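Local coordinates for thrombospondin related anonymous protein (Plasmodium falciparum, PDB 4F1J) that probably mediates adhesion of the malaria parasite to host surfaces, here through its magnesium-loaded von Willebrand factor A domain, at residues V8-L13 with I47-N52; Q116-L121 with R142-A147. All blocks are in the same frame, centred on the assembly; numbering follows the deposited sequence.

Interaction 1 of 2, residues V8-L13 with I47-N52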
ATOM      1  N   VAL A   8       7.300 -12.230   3.658  1.00 11.59           N
ATOM      2  CA  VAL A   8       7.033 -11.089   2.773  1.00 10.92           C
ATOM      3  C   VAL A   8       7.364  -9.788   3.511  1.00 10.21           C
ATOM      4  O   VAL A   8       6.957  -9.608   4.661  1.00 10.31           O
ATOM      5  CB  VAL A   8       5.535 -10.991   2.364  1.00 11.15           C
ATOM      6  CG1 VAL A   8       5.305  -9.821   1.368  1.00 11.07           C
ATOM      7  CG2 VAL A   8       4.989 -12.306   1.737  1.00 12.47           C
ATOM      8  N   ASP A   9       8.147  -8.928   2.864  1.00  9.49           N
ATOM      9  CA  ASP A   9       8.336  -7.545   3.302  1.00  9.18           C
ATOM     10  C   ASP A   9       7.243  -6.784   2.560  1.00  9.26           C
ATOM     11  O   ASP A   9       7.213  -6.772   1.313  1.00  9.72           O
ATOM     12  CB  ASP A   9       9.735  -7.007   2.977  1.00  9.33           C
ATOM     13  CG  ASP A   9      10.833  -7.703   3.761  1.00 10.92           C
ATOM     14  OD1 ASP A   9      10.562  -8.163   4.906  1.00  7.71           O
ATOM     15  OD2 ASP A   9      11.990  -7.712   3.268  1.00 10.57           O
ATOM     16  N   LEU A  10       6.311  -6.199   3.319  1.00  8.66           N
ATOM     17  CA  LEU A  10       5.113  -5.591   2.719  1.00  7.98           C
ATOM     18  C   LEU A  10       5.163  -4.094   2.988  1.00  7.98           C
ATOM     19  O   LEU A  10       5.210  -3.665   4.134  1.00  7.34           O
ATOM     20  CB  LEU A  10       3.829  -6.223   3.282  1.00  8.34           C
ATOM     21  CG  LEU A  10       2.508  -5.918   2.587  1.00  8.28           C
ATOM     22  CD1 LEU A  10       1.422  -6.924   2.969  1.00 10.73           C
ATOM     23  CD2 LEU A  10       2.047  -4.462   2.915  1.00  9.11           C
ATOM     24  N   TYR A  11       5.224  -3.328   1.908  1.00  7.57           N
ATOM     25  CA  TYR A  11       5.367  -1.889   1.935  1.00  7.40           C
ATOM     26  C   TYR A  11       4.009  -1.260   1.638  1.00  7.82           C
ATOM     27  O   TYR A  11       3.562  -1.140   0.465  1.00  7.81           O
ATOM     28  CB  TYR A  11       6.404  -1.373   0.918  1.00  7.80           C
ATOM     29  CG  TYR A  11       7.758  -2.020   1.021  1.00  6.98           C
ATOM     30  CD1 TYR A  11       8.014  -3.252   0.417  1.00  8.93           C
ATOM     31  CD2 TYR A  11       8.762  -1.447   1.743  1.00  6.73           C
ATOM     32  CE1 TYR A  11       9.256  -3.863   0.541  1.00  8.77           C
ATOM     33  CE2 TYR A  11      10.001  -2.037   1.861  1.00  8.56           C
ATOM     34  CZ  TYR A  11      10.252  -3.243   1.246  1.00  9.59           C
ATOM     35  OH  TYR A  11      11.502  -3.834   1.417  1.00  9.63           O
ATOM     36  N   LEU A  12       3.361  -0.847   2.718  1.00  7.73           N
ATOM     37  CA  LEU A  12       2.071  -0.159   2.641  1.00  7.46           C
ATOM     38  C   LEU A  12       2.285   1.344   2.348  1.00  7.51           C
ATOM     39  O   LEU A  12       2.905   2.061   3.151  1.00  8.26           O
ATOM     40  CB  LEU A  12       1.286  -0.372   3.950  1.00  7.75           C
ATOM     41  CG  LEU A  12      -0.059   0.352   4.031  1.00  8.81           C
ATOM     42  CD1 LEU A  12      -1.026  -0.109   2.946  1.00  8.86           C
ATOM     43  CD2 LEU A  12      -0.645   0.151   5.476  1.00  8.73           C
ATOM     44  N   LEU A  13       1.771   1.825   1.204  1.00  6.88           N
ATOM     45  CA  LEU A  13       1.923   3.221   0.811  1.00  7.32           C
ATOM     46  C   LEU A  13       0.527   3.812   0.810  1.00  7.62           C
ATOM     47  O   LEU A  13      -0.312   3.453  -0.026  1.00  8.31           O
ATOM     48  CB  LEU A  13       2.559   3.373  -0.594  1.00  7.35           C
ATOM     49  CG  LEU A  13       3.776   2.524  -0.940  1.00 10.10           C
ATOM     50  CD1 LEU A  13       4.434   2.987  -2.233  1.00  7.59           C
ATOM     51  CD2 LEU A  13       4.811   2.399   0.152  1.00  9.82           C
ATOM     52  N   ILE A  47       5.314 -12.042   7.855  1.00 10.97           N
ATOM     53  CA  ILE A  47       5.241 -10.710   7.261  1.00 10.83           C
ATOM     54  C   ILE A  47       5.942  -9.669   8.136  1.00 11.00           C
ATOM     55  O   ILE A  47       5.798  -9.650   9.366  1.00 11.59           O
ATOM     56  CB  ILE A  47       3.755 -10.254   7.031  1.00 10.33           C
ATOM     57  CG1 ILE A  47       2.929 -11.312   6.293  1.00 13.87           C
ATOM     58  CG2 ILE A  47       3.723  -8.881   6.317  1.00 10.16           C
ATOM     59  CD1 ILE A  47       3.268 -11.518   4.915  1.00 15.39           C
ATOM     60  N   HIS A  48       6.727  -8.807   7.492  1.00 10.30           N
ATOM     61  CA  HIS A  48       7.259  -7.623   8.123  1.00 10.06           C
ATOM     62  C   HIS A  48       6.671  -6.432   7.358  1.00 10.07           C
ATOM     63  O   HIS A  48       6.881  -6.303   6.140  1.00  9.99           O
ATOM     64  CB  HIS A  48       8.782  -7.522   8.018  1.00 10.23           C
ATOM     65  CG  HIS A  48       9.541  -8.568   8.784  1.00 10.77           C
ATOM     66  ND1 HIS A  48      10.880  -8.423   9.090  1.00 12.51           N
ATOM     67  CD2 HIS A  48       9.177  -9.781   9.269  1.00 10.90           C
ATOM     68  CE1 HIS A  48      11.299  -9.491   9.751  1.00 11.33           C
ATOM     69  NE2 HIS A  48      10.292 -10.334   9.862  1.00 10.88           N
ATOM     70  N   LEU A  49       5.988  -5.557   8.094  1.00  9.22           N
ATOM     71  CA  LEU A  49       5.358  -4.365   7.548  1.00  8.36           C
ATOM     72  C   LEU A  49       6.242  -3.142   7.559  1.00  7.98           C
ATOM     73  O   LEU A  49       6.946  -2.862   8.524  1.00  7.57           O
ATOM     74  CB  LEU A  49       4.093  -4.044   8.368  1.00  8.72           C
ATOM     75  CG  LEU A  49       3.252  -2.853   7.917  1.00  8.20           C
ATOM     76  CD1 LEU A  49       2.559  -3.150   6.595  1.00  7.17           C
ATOM     77  CD2 LEU A  49       2.253  -2.562   9.063  1.00  8.11           C
ATOM     78  N   TYR A  50       6.152  -2.379   6.462  1.00  7.40           N
ATOM     79  CA  TYR A  50       6.643  -1.006   6.374  1.00  7.64           C
ATOM     80  C   TYR A  50       5.423  -0.180   6.005  1.00  7.48           C
ATOM     81  O   TYR A  50       4.535  -0.653   5.304  1.00  7.48           O
ATOM     82  CB  TYR A  50       7.674  -0.879   5.270  1.00  6.92           C
ATOM     83  CG  TYR A  50       7.927   0.547   4.778  1.00  7.13           C
ATOM     84  CD1 TYR A  50       7.132   1.120   3.765  1.00  6.20           C
ATOM     85  CD2 TYR A  50       8.937   1.320   5.348  1.00  8.86           C
ATOM     86  CE1 TYR A  50       7.400   2.414   3.305  1.00  5.98           C
ATOM     87  CE2 TYR A  50       9.175   2.632   4.912  1.00  7.82           C
ATOM     88  CZ  TYR A  50       8.398   3.160   3.896  1.00  8.03           C
ATOM     89  OH  TYR A  50       8.669   4.462   3.462  1.00  7.95           O
ATOM     90  N   ALA A  51       5.370   1.048   6.488  1.00  7.33           N
ATOM     91  CA  ALA A  51       4.259   1.929   6.108  1.00  8.09           C
ATOM     92  C   ALA A  51       4.745   3.335   5.924  1.00  8.14           C
ATOM     93  O   ALA A  51       5.536   3.846   6.716  1.00  8.69           O
ATOM     94  CB  ALA A  51       3.104   1.887   7.151  1.00  7.47           C
ATOM     95  N   ASN A  52       4.282   3.956   4.849  1.00  8.27           N
ATOM     96  CA  ASN A  52       4.392   5.403   4.710  1.00  8.14           C
ATOM     97  C   ASN A  52       3.070   6.008   4.319  1.00  7.91           C
ATOM     98  O   ASN A  52       2.160   5.295   3.891  1.00  7.76           O
ATOM     99  CB  ASN A  52       5.559   5.875   3.811  1.00  7.75           C
ATOM    100  CG  ASN A  52       5.378   5.629   2.313  1.00  7.95           C
ATOM    101  OD1 ASN A  52       4.281   5.712   1.763  1.00  8.83           O
ATOM    102  ND2 ASN A  52       6.498   5.360   1.629  1.00  7.37           N
TER
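Strands 8-13 and 47-52 run parallel with their axes 4.6 Å apart at closest approach, stitched by five backbone hydrogen bonds from His48 N to Val8 O at one end to Asn52 N to Leu12 O at the other. They are the two strands of a beta-alpha-beta crossover through helix 22-38, in the central sheet of the Rossmann-like von Willebrand factor A fold. Val8, Leu10, Leu12, Ile47, Leu49 and Ala51 share one face. There Val8 and Ile47 lie side by side, and Ile47 CD1 presses on Val8 CB at 3.5 Å, tighter than usual for two carbons. Leu49 CG sits anti to the backbone N (chi1 -178°), and its CD1 reaches Leu10 CD2 at 3.9 Å and also touches Leu12 CB. The other face is largely polar or aromatic. Asp9 OD1 lies 3.6 Å from His48 CB, but its carboxylate is committed elsewhere, to a salt bridge with Arg111 and a hydrogen bond from Gln116. Tyr50 crosses Tyr11 at about a right angle as side chains, with the ring planes at 54°; CD1 of Tyr50 meets the edge of the Tyr11 ring at CD2, 3.7 Å away. Beyond it, Leu13 CD2 packs against the Asn52 amide, whose OD1 is buried without a polar partner, while Asn52 ND2 donates to Tyr50 OH at 3.0 Å, in the plane of the phenol ring.

Interaction 2 of 2, residues Q116-L121 with R142-A147; sequences QLVVIL and RGVKIA. With SO4 (sulfate ion), chain F.
A second beta-alpha-beta crossover of the domain, strand 115-122 to helix 129-141 to strand 145-151, brings 142-147 alongside 116-121. Four backbone hydrogen bonds join the parallel strands, beginning with Lys145 N to Gln116 O and ending with Ile120 N to Ala147 O. Ahead of them, a water bridges the backbones, accepting from Gln116 N at 2.9 Å and donating to Gly143 O at 2.7 Å. Gly143, with its positive phi of 88°, is the C-prime residue of the Schellman motif that ends helix 129-141. On the face of Val118 and Ile146, which helices 94-106 and 129-141 cover, Val118 CG2 meets Val144 CG1 at 3.8 Å, the two valines crossing at a slant. Val144 CG2, placed beside its own backbone N by chi1 of 176°, turns instead to Gln116 CB. Farther along, Ile120 CD1 reaches Ile146 CG2 at 3.8 Å. On the reverse face, Leu117 CD1 lies over the Lys145 carbonyl, 3.6 Å from its O, and Ala147 CB packs loosely with Leu117 and Val119; Leu117 and Ala147 also touch helix 184-200. Lys145 sends its extended chain away to the carbonyl of Glu198. At the surface, the Arg142 guanidinium holds a sulfate, probably from the crystallisation liquor, at its edge: NE donates to O1 at 3.2 Å and NH2 to O2 at 3.2 Å. Parallel strands joined through a helix, with helices packed on both faces of the sheet, are typical of Rossmann-like alpha/beta folds, to which the von Willebrand factor A domain belongs.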
ATOM      1  N   GLN A 116       8.906  -9.405  -1.958  1.00 11.07           N
ATOM      2  CA  GLN A 116       8.771  -7.958  -1.777  1.00  9.77           C
ATOM      3  C   GLN A 116       7.470  -7.518  -2.430  1.00  9.60           C
ATOM      4  O   GLN A 116       7.271  -7.735  -3.633  1.00  9.64           O
ATOM      5  CB  GLN A 116       9.955  -7.220  -2.403  1.00  9.54           C
ATOM      6  CG  GLN A 116      11.320  -7.682  -1.895  1.00  8.98           C
ATOM      7  CD  GLN A 116      11.539  -7.301  -0.458  1.00  9.58           C
ATOM      8  OE1 GLN A 116      11.370  -6.146  -0.111  1.00 11.08           O
ATOM      9  NE2 GLN A 116      11.924  -8.263   0.397  1.00  8.94           N
ATOM     10  N   LEU A 117       6.585  -6.930  -1.623  1.00  8.96           N
ATOM     11  CA  LEU A 117       5.233  -6.549  -2.043  1.00  8.45           C
ATOM     12  C   LEU A 117       4.955  -5.111  -1.634  1.00  8.37           C
ATOM     13  O   LEU A 117       5.095  -4.759  -0.470  1.00  8.91           O
ATOM     14  CB  LEU A 117       4.179  -7.460  -1.396  1.00  8.14           C
ATOM     15  CG  LEU A 117       2.707  -7.092  -1.562  1.00  9.01           C
ATOM     16  CD1 LEU A 117       2.260  -7.087  -3.060  1.00  8.91           C
ATOM     17  CD2 LEU A 117       1.833  -8.039  -0.712  1.00  9.24           C
ATOM     18  N   VAL A 118       4.508  -4.307  -2.591  1.00  8.00           N
ATOM     19  CA  VAL A 118       4.033  -2.960  -2.332  1.00  7.48           C
ATOM     20  C   VAL A 118       2.507  -2.992  -2.415  1.00  7.34           C
ATOM     21  O   VAL A 118       1.935  -3.544  -3.361  1.00  8.24           O
ATOM     22  CB  VAL A 118       4.606  -1.941  -3.374  1.00  8.14           C
ATOM     23  CG1 VAL A 118       3.869  -0.578  -3.305  1.00  7.45           C
ATOM     24  CG2 VAL A 118       6.075  -1.699  -3.179  1.00  7.05           C
ATOM     25  N   VAL A 119       1.835  -2.422  -1.417  1.00  7.38           N
ATOM     26  CA  VAL A 119       0.386  -2.259  -1.480  1.00  7.15           C
ATOM     27  C   VAL A 119       0.054  -0.792  -1.328  1.00  7.77           C
ATOM     28  O   VAL A 119       0.408  -0.165  -0.306  1.00  6.82           O
ATOM     29  CB  VAL A 119      -0.335  -3.050  -0.410  1.00  7.95           C
ATOM     30  CG1 VAL A 119      -1.829  -2.799  -0.521  1.00  8.11           C
ATOM     31  CG2 VAL A 119      -0.033  -4.547  -0.583  1.00  9.19           C
ATOM     32  N   ILE A 120      -0.553  -0.244  -2.384  1.00  7.13           N
ATOM     33  CA  ILE A 120      -0.911   1.173  -2.462  1.00  6.99           C
ATOM     34  C   ILE A 120      -2.417   1.322  -2.165  1.00  6.88           C
ATOM     35  O   ILE A 120      -3.237   0.663  -2.794  1.00  8.06           O
ATOM     36  CB  ILE A 120      -0.602   1.745  -3.865  1.00  7.20           C
ATOM     37  CG1 ILE A 120       0.903   1.824  -4.124  1.00  6.33           C
ATOM     38  CG2 ILE A 120      -1.238   3.121  -4.002  1.00  6.73           C
ATOM     39  CD1 ILE A 120       1.307   1.680  -5.629  1.00  7.56           C
ATOM     40  N   LEU A 121      -2.769   2.196  -1.225  1.00  6.83           N
ATOM     41  CA  LEU A 121      -4.150   2.640  -1.018  1.00  8.30           C
ATOM     42  C   LEU A 121      -4.249   4.065  -1.581  1.00  7.98           C
ATOM     43  O   LEU A 121      -3.511   4.946  -1.158  1.00  8.64           O
ATOM     44  CB  LEU A 121      -4.521   2.620   0.463  1.00  8.60           C
ATOM     45  CG  LEU A 121      -4.262   1.344   1.273  1.00 10.21           C
ATOM     46  CD1 LEU A 121      -4.775   1.549   2.716  1.00 11.42           C
ATOM     47  CD2 LEU A 121      -4.851   0.133   0.593  1.00 11.93           C
ATOM     48  N   ARG A 142      13.731  -5.426  -9.593  1.00 11.64           N
ATOM     49  CA  ARG A 142      14.228  -5.968  -8.349  1.00 12.08           C
ATOM     50  C   ARG A 142      13.263  -6.994  -7.730  1.00 12.72           C
ATOM     51  O   ARG A 142      13.423  -7.342  -6.565  1.00 13.94           O
ATOM     52  CB  ARG A 142      14.518  -4.821  -7.376  1.00 11.69           C
ATOM     53  CG  ARG A 142      15.773  -3.995  -7.716  1.00 12.27           C
ATOM     54  CD  ARG A 142      15.856  -2.771  -6.798  1.00 12.59           C
ATOM     55  NE  ARG A 142      17.071  -1.969  -6.906  1.00 13.03           N
ATOM     56  CZ  ARG A 142      18.146  -2.092  -6.126  1.00 11.12           C
ATOM     57  NH1 ARG A 142      18.218  -3.041  -5.190  1.00 11.30           N
ATOM     58  NH2 ARG A 142      19.179  -1.284  -6.317  1.00 14.01           N
ATOM     59  N   GLY A 143      12.274  -7.485  -8.489  1.00 12.82           N
ATOM     60  CA  GLY A 143      11.434  -8.594  -8.060  1.00 12.46           C
ATOM     61  C   GLY A 143      10.204  -8.182  -7.266  1.00 12.10           C
ATOM     62  O   GLY A 143       9.465  -9.034  -6.746  1.00 13.11           O
ATOM     63  N   VAL A 144       9.969  -6.878  -7.186  1.00 10.97           N
ATOM     64  CA  VAL A 144       8.865  -6.359  -6.380  1.00 10.48           C
ATOM     65  C   VAL A 144       7.530  -6.491  -7.117  1.00 10.96           C
ATOM     66  O   VAL A 144       7.421  -6.131  -8.298  1.00 10.84           O
ATOM     67  CB  VAL A 144       9.099  -4.884  -6.011  1.00 10.09           C
ATOM     68  CG1 VAL A 144       7.863  -4.334  -5.243  1.00  9.95           C
ATOM     69  CG2 VAL A 144      10.416  -4.705  -5.194  1.00 10.76           C
ATOM     70  N   LYS A 145       6.528  -7.039  -6.424  1.00 10.92           N
ATOM     71  CA  LYS A 145       5.174  -7.052  -6.913  1.00 12.25           C
ATOM     72  C   LYS A 145       4.442  -5.835  -6.326  1.00 10.61           C
ATOM     73  O   LYS A 145       4.695  -5.458  -5.187  1.00  9.86           O
ATOM     74  CB  LYS A 145       4.461  -8.350  -6.538  1.00 13.69           C
ATOM     75  CG  LYS A 145       4.905  -9.510  -7.412  1.00 15.24           C
ATOM     76  CD  LYS A 145       4.025 -10.737  -7.307  1.00 17.21           C
ATOM     77  CE  LYS A 145       4.461 -11.789  -8.350  1.00 20.18           C
ATOM     78  NZ  LYS A 145       4.060 -13.201  -8.027  1.00 24.05           N
ATOM     79  N   ILE A 146       3.535  -5.272  -7.112  1.00 10.11           N
ATOM     80  CA  ILE A 146       2.801  -4.067  -6.718  1.00  8.91           C
ATOM     81  C   ILE A 146       1.311  -4.331  -6.809  1.00  8.80           C
ATOM     82  O   ILE A 146       0.833  -4.846  -7.813  1.00  9.26           O
ATOM     83  CB  ILE A 146       3.173  -2.864  -7.618  1.00  9.24           C
ATOM     84  CG1 ILE A 146       4.709  -2.604  -7.585  1.00  9.21           C
ATOM     85  CG2 ILE A 146       2.348  -1.605  -7.194  1.00  9.04           C
ATOM     86  CD1 ILE A 146       5.193  -1.497  -8.571  1.00  9.61           C
ATOM     87  N   ALA A 147       0.582  -4.004  -5.740  1.00  7.93           N
ATOM     88  CA  ALA A 147      -0.876  -4.111  -5.698  1.00  7.76           C
ATOM     89  C   ALA A 147      -1.464  -2.740  -5.425  1.00  7.62           C
ATOM     90  O   ALA A 147      -0.847  -1.943  -4.738  1.00  7.29           O
ATOM     91  CB  ALA A 147      -1.320  -5.119  -4.624  1.00  8.25           C
TER
HETATM   92  S   SO4 F 304      17.930   0.881  -9.102  1.00 73.10           S
HETATM   93  O1  SO4 F 304      16.658   0.175  -9.177  1.00 72.86           O
HETATM   94  O2  SO4 F 304      18.172   1.344  -7.738  1.00 73.16           O
HETATM   95  O3  SO4 F 304      19.018  -0.001  -9.492  1.00 73.95           O
HETATM   96  O4  SO4 F 304      17.905   2.004 -10.035  1.00 73.81           O
HETATM   97  O   HOH W   1       9.803 -10.467  -4.526  1.00 19.59           O

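Interactions 1 and 2 belong to one sheet, their centres 9 Å apart, because strands 8-15 and 115-122 are neighbours; the order 47-54, 8-15, 115-122, 145-151 runs through both. The seam between them includes a probable hydrogen bond from Tyr11 N to Leu117 O at 2.8 Å. Tyr11 OH and Gln116 OE1 are also 2.8 Å apart, a probable hydrogen bond tying side chains of the two contacts. Leu13 CD1 packs on Val118 CG1 at 3.8 Å. Neither contact reaches the metal sites: the side chain of Leu13 is about 12 Å, and that of Ile120 about 10 Å, from a bound magnesium ion, not necessarily the same one.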